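Local coordinates for potential RNA-dependent RNA polymerase (Human picobirnavirus, PDB 5I62), which catalyses RNA-templated RNA synthesis from ribonucleoside triphosphates and probably serves both transcription and replication of the double-stranded RNA genome, at residues 33-38 with 45-50; 421-426 with 464-469. One frame throughout, in Å; residues are numbered along the deposited sequence.

In the fold
Interactions 1 and 2 adjoin, their centres about 9 Å apart, and together they tie an N-terminal stretch of the polymerase to its C-terminal helices. Helix 419-427, half of interaction 2, runs into strand 428-429, which pairs antiparallel with strand 34-35 of interaction 1. At the end of that helix Thr36 OG1 probably hydrogen-bonds to Leu426 O, 2.6 Å away. Both segments of interaction 1 also pack on helix 460-469: Ile47 O lies 3.6 Å from Phe466 CZ, and Phe38 CE1 lies 3.6 Å from Cys467 O. The centres of interactions 1 and 2 are about 25 and 23 Å, respectively, from the centre of the chain; both are structural packing.

Interaction 1. Residues 33-38 with 45-50; sequences VYRTPF and ESICDE
Ile47, on helix 44-55, reaches across to Arg35 and Phe38 of the 33-38 segment with its two branches. From CB, which is directed at that segment, the side chain divides. The CG2 methyl, anti to the backbone N, meets the Phe38 ring obliquely, 4.1 Å from CE2. The other branch runs through CG1 to the terminal methyl CD1, 3.4 Å from Arg35 NH2 and 4.1 Å from Arg35 CZ, while the arginine approaches from the opposite direction. The same guanidinium is fixed by hydrogen bonds. NH1 and NH2 of Arg35 both donate to Phe38 O, each at 2.8 Å and close to the guanidinium plane, although neither bond is straight (N-H...O angles near 140°). NH1 also bonds to Ala427 O and NH2 to Met42 O. The arginine chain bends at chi2 (86°), bringing its end to the Phe38 carbonyl. Thr36 OG1 accepts from Phe38 N at 3.2 Å, an ST turn at the start of the backbone that carries this carbonyl. The chemistry is therefore divided: Ile47 contributes van der Waals contact to the ring and the guanidinium, while three backbone carbonyls engage the Arg35 cation, whose charge would probably be partly offset by their dipoles.

Interaction 2. Residues 421-426 with 464-469; sequences RALGRL and LDFCIK
Leu423 CD2 fits against the rim of the Phe466 ring, near the ring plane, touching CE2 at 3.8 Å and CD2 of the phenylalanine at 4.1 Å. The two side chains cross at about a right angle, so the methyl is a bump set beside the edge of the ring. The same methyl has Cys467 SG at 4.3 Å, and thus projects toward the notch between two consecutive residues of the facing helix. In return, the Cys467 sulfur rests over the shallow dip between the methyls of Leu423 and Leu426, one turn apart, nearer Leu426 CD1 at 3.6 Å. Phe466 CG stands anti to its own backbone N (chi1 -177°), which places the ring beside Cys467, with its edge toward Leu423. The short segments run nearly parallel, at 15°, but their axes stay 12.2 Å apart, so side-chain ends alone bridge them. Ile47 and Trp51 of helix 44-55 pack on Phe466 and Leu423, respectively, while Tyr447, Ile450 and Ile451 of helix 441-451 pack on Leu426. Such apolar packing among several helices near the C-terminus is consistent with the helical thumb of a right-hand-shaped viral RNA polymerase.

Interaction 1. Residues 33-38 with 45-50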
# COMPACT_ATOMS: atom_id res chain seq x y z
N VAL A 33 -6.49 9.22 21.03
CA VAL A 33 -5.83 7.93 20.86
C VAL A 33 -6.87 6.85 21.11
O VAL A 33 -7.46 6.81 22.19
CB VAL A 33 -4.64 7.77 21.82
CG1 VAL A 33 -4.03 6.36 21.72
CG2 VAL A 33 -3.58 8.84 21.56
N TYR A 34 -7.11 5.99 20.11
CA TYR A 34 -8.10 4.93 20.22
C TYR A 34 -7.42 3.63 20.65
O TYR A 34 -6.62 3.06 19.90
CB TYR A 34 -8.85 4.73 18.90
CG TYR A 34 -9.69 5.93 18.54
CD1 TYR A 34 -10.26 6.71 19.53
CD2 TYR A 34 -9.92 6.27 17.21
CE1 TYR A 34 -11.03 7.81 19.22
CE2 TYR A 34 -10.69 7.36 16.89
CZ TYR A 34 -11.24 8.13 17.90
OH TYR A 34 -12.01 9.23 17.58
N ARG A 35 -7.75 3.17 21.84
CA ARG A 35 -7.23 1.93 22.40
C ARG A 35 -8.33 0.88 22.31
O ARG A 35 -9.49 1.16 22.60
CB ARG A 35 -6.80 2.20 23.84
CG ARG A 35 -6.25 1.06 24.60
CD ARG A 35 -4.75 0.82 24.42
NE ARG A 35 -4.41 -0.12 25.48
CZ ARG A 35 -4.72 -1.42 25.46
NH1 ARG A 35 -5.31 -1.95 24.38
NH2 ARG A 35 -4.42 -2.18 26.50
N THR A 36 -7.97 -0.32 21.85
CA THR A 36 -8.92 -1.43 21.75
C THR A 36 -9.14 -2.03 23.14
O THR A 36 -8.45 -1.69 24.10
CB THR A 36 -8.41 -2.50 20.77
OG1 THR A 36 -7.29 -3.16 21.37
CG2 THR A 36 -8.00 -1.90 19.41
N PRO A 37 -10.09 -2.96 23.29
CA PRO A 37 -10.23 -3.67 24.58
C PRO A 37 -9.14 -4.68 24.87
O PRO A 37 -9.15 -5.30 25.94
CB PRO A 37 -11.60 -4.37 24.46
CG PRO A 37 -12.25 -3.83 23.23
CD PRO A 37 -11.16 -3.33 22.34
N PHE A 38 -8.19 -4.87 23.96
CA PHE A 38 -7.11 -5.84 24.15
C PHE A 38 -6.31 -5.51 25.41
O PHE A 38 -5.76 -4.42 25.53
CB PHE A 38 -6.22 -5.82 22.91
CG PHE A 38 -5.13 -6.86 22.90
CD1 PHE A 38 -5.44 -8.21 22.87
CD2 PHE A 38 -3.80 -6.47 22.86
CE1 PHE A 38 -4.42 -9.17 22.84
CE2 PHE A 38 -2.79 -7.42 22.83
CZ PHE A 38 -3.10 -8.77 22.81
N GLU A 45 2.89 -0.29 26.92
CA GLU A 45 4.23 -0.65 27.38
C GLU A 45 4.20 -1.98 28.13
O GLU A 45 5.00 -2.88 27.85
CB GLU A 45 4.79 0.45 28.29
CG GLU A 45 5.04 1.81 27.63
CD GLU A 45 3.75 2.48 27.16
OE1 GLU A 45 2.89 2.82 28.02
OE2 GLU A 45 3.60 2.67 25.94
N SER A 46 3.26 -2.12 29.07
CA SER A 46 3.20 -3.33 29.89
C SER A 46 2.87 -4.56 29.06
O SER A 46 3.44 -5.63 29.29
CB SER A 46 2.18 -3.14 31.01
OG SER A 46 2.69 -2.25 31.98
N ILE A 47 1.94 -4.44 28.11
CA ILE A 47 1.69 -5.54 27.17
C ILE A 47 2.98 -5.91 26.46
O ILE A 47 3.39 -7.08 26.44
CB ILE A 47 0.61 -5.15 26.15
CG1 ILE A 47 -0.73 -4.88 26.85
CG2 ILE A 47 0.47 -6.25 25.09
CD1 ILE A 47 -1.64 -4.00 26.04
N CYS A 48 3.64 -4.92 25.86
CA CYS A 48 4.86 -5.21 25.11
C CYS A 48 5.95 -5.76 26.02
O CYS A 48 6.63 -6.73 25.66
CB CYS A 48 5.33 -3.94 24.40
SG CYS A 48 4.26 -3.45 23.01
N ASP A 49 6.11 -5.17 27.21
CA ASP A 49 7.15 -5.62 28.13
C ASP A 49 6.94 -7.09 28.50
O ASP A 49 7.90 -7.86 28.58
CB ASP A 49 7.16 -4.75 29.38
CG ASP A 49 7.75 -3.36 29.13
OD1 ASP A 49 8.30 -3.12 28.03
OD2 ASP A 49 7.67 -2.50 30.04
N GLU A 50 5.68 -7.48 28.73
CA GLU A 50 5.39 -8.85 29.13
C GLU A 50 5.70 -9.83 28.02
O GLU A 50 6.32 -10.88 28.25
CB GLU A 50 3.92 -8.95 29.56
CG GLU A 50 3.61 -10.26 30.26
CD GLU A 50 4.28 -10.34 31.63
OE1 GLU A 50 4.34 -11.45 32.21
OE2 GLU A 50 4.76 -9.29 32.13

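Interaction 2. Residues 421-426 with 464-469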
# COMPACT_ATOMS: atom_id res chain seq x y z
N ARG A 421 5.21 -5.55 16.36
CA ARG A 421 4.31 -4.77 15.51
C ARG A 421 2.88 -5.27 15.62
O ARG A 421 1.93 -4.47 15.70
CB ARG A 421 4.78 -4.79 14.06
CG ARG A 421 3.94 -3.91 13.13
CD ARG A 421 4.66 -3.75 11.81
NE ARG A 421 4.04 -2.83 10.87
CZ ARG A 421 4.17 -1.50 10.90
NH1 ARG A 421 4.88 -0.91 11.86
NH2 ARG A 421 3.59 -0.77 9.96
N ALA A 422 2.70 -6.60 15.64
CA ALA A 422 1.36 -7.17 15.79
C ALA A 422 0.71 -6.70 17.09
O ALA A 422 -0.45 -6.28 17.09
CB ALA A 422 1.43 -8.69 15.74
N LEU A 423 1.46 -6.75 18.20
CA LEU A 423 0.90 -6.35 19.49
C LEU A 423 0.44 -4.90 19.48
O LEU A 423 -0.62 -4.57 20.02
CB LEU A 423 1.91 -6.56 20.60
CG LEU A 423 2.11 -7.99 21.08
CD1 LEU A 423 3.20 -8.02 22.13
CD2 LEU A 423 0.78 -8.49 21.66
N GLY A 424 1.25 -4.01 18.90
CA GLY A 424 0.84 -2.62 18.81
C GLY A 424 -0.47 -2.45 18.06
O GLY A 424 -1.33 -1.66 18.45
N ARG A 425 -0.64 -3.21 16.97
CA ARG A 425 -1.87 -3.11 16.18
C ARG A 425 -3.05 -3.74 16.90
O ARG A 425 -4.19 -3.29 16.75
CB ARG A 425 -1.67 -3.76 14.82
CG ARG A 425 -0.62 -3.04 14.02
CD ARG A 425 -0.73 -3.31 12.55
NE ARG A 425 0.08 -2.33 11.85
CZ ARG A 425 -0.17 -1.89 10.63
NH1 ARG A 425 -1.22 -2.36 9.96
NH2 ARG A 425 0.62 -0.99 10.07
N LEU A 426 -2.81 -4.81 17.66
CA LEU A 426 -3.89 -5.39 18.46
C LEU A 426 -4.36 -4.40 19.53
O LEU A 426 -5.55 -4.36 19.87
CB LEU A 426 -3.42 -6.69 19.10
CG LEU A 426 -3.20 -7.85 18.13
CD1 LEU A 426 -2.58 -9.04 18.86
CD2 LEU A 426 -4.50 -8.25 17.45
N LEU A 464 0.21 -16.66 20.34
CA LEU A 464 -1.24 -16.84 20.30
C LEU A 464 -1.81 -17.03 21.71
O LEU A 464 -2.85 -16.46 22.05
CB LEU A 464 -1.60 -18.03 19.42
CG LEU A 464 -3.10 -18.25 19.22
CD1 LEU A 464 -3.75 -17.03 18.56
CD2 LEU A 464 -3.32 -19.51 18.39
N ASP A 465 -1.16 -17.86 22.54
CA ASP A 465 -1.61 -18.03 23.91
C ASP A 465 -1.56 -16.70 24.66
O ASP A 465 -2.46 -16.39 25.45
CB ASP A 465 -0.76 -19.08 24.63
CG ASP A 465 -1.01 -20.49 24.11
OD1 ASP A 465 -2.10 -20.76 23.56
OD2 ASP A 465 -0.10 -21.34 24.24
N PHE A 466 -0.52 -15.90 24.41
CA PHE A 466 -0.45 -14.57 25.00
C PHE A 466 -1.62 -13.70 24.55
O PHE A 466 -2.20 -12.96 25.36
CB PHE A 466 0.87 -13.90 24.63
CG PHE A 466 1.06 -12.55 25.26
CD1 PHE A 466 1.45 -12.43 26.58
CD2 PHE A 466 0.83 -11.39 24.53
CE1 PHE A 466 1.63 -11.19 27.16
CE2 PHE A 466 1.00 -10.14 25.10
CZ PHE A 466 1.40 -10.04 26.42
N CYS A 467 -1.97 -13.75 23.27
CA CYS A 467 -3.05 -12.91 22.76
C CYS A 467 -4.42 -13.38 23.26
O CYS A 467 -5.30 -12.56 23.55
CB CYS A 467 -3.01 -12.88 21.24
SG CYS A 467 -1.55 -11.97 20.61
N ILE A 468 -4.62 -14.70 23.36
CA ILE A 468 -5.89 -15.21 23.88
C ILE A 468 -6.18 -14.63 25.25
O ILE A 468 -7.31 -14.21 25.55
CB ILE A 468 -5.87 -16.75 23.91
CG1 ILE A 468 -5.93 -17.33 22.48
CG2 ILE A 468 -7.02 -17.28 24.75
CD1 ILE A 468 -5.53 -18.82 22.40
N LYS A 469 -5.16 -14.58 26.11
CA LYS A 469 -5.32 -14.05 27.46
C LYS A 469 -5.67 -12.57 27.47
O LYS A 469 -6.22 -12.08 28.46
CB LYS A 469 -4.03 -14.28 28.26
CG LYS A 469 -3.75 -15.74 28.60
CD LYS A 469 -2.53 -15.87 29.51
CE LYS A 469 -2.33 -17.30 29.99
NZ LYS A 469 -1.79 -18.22 28.94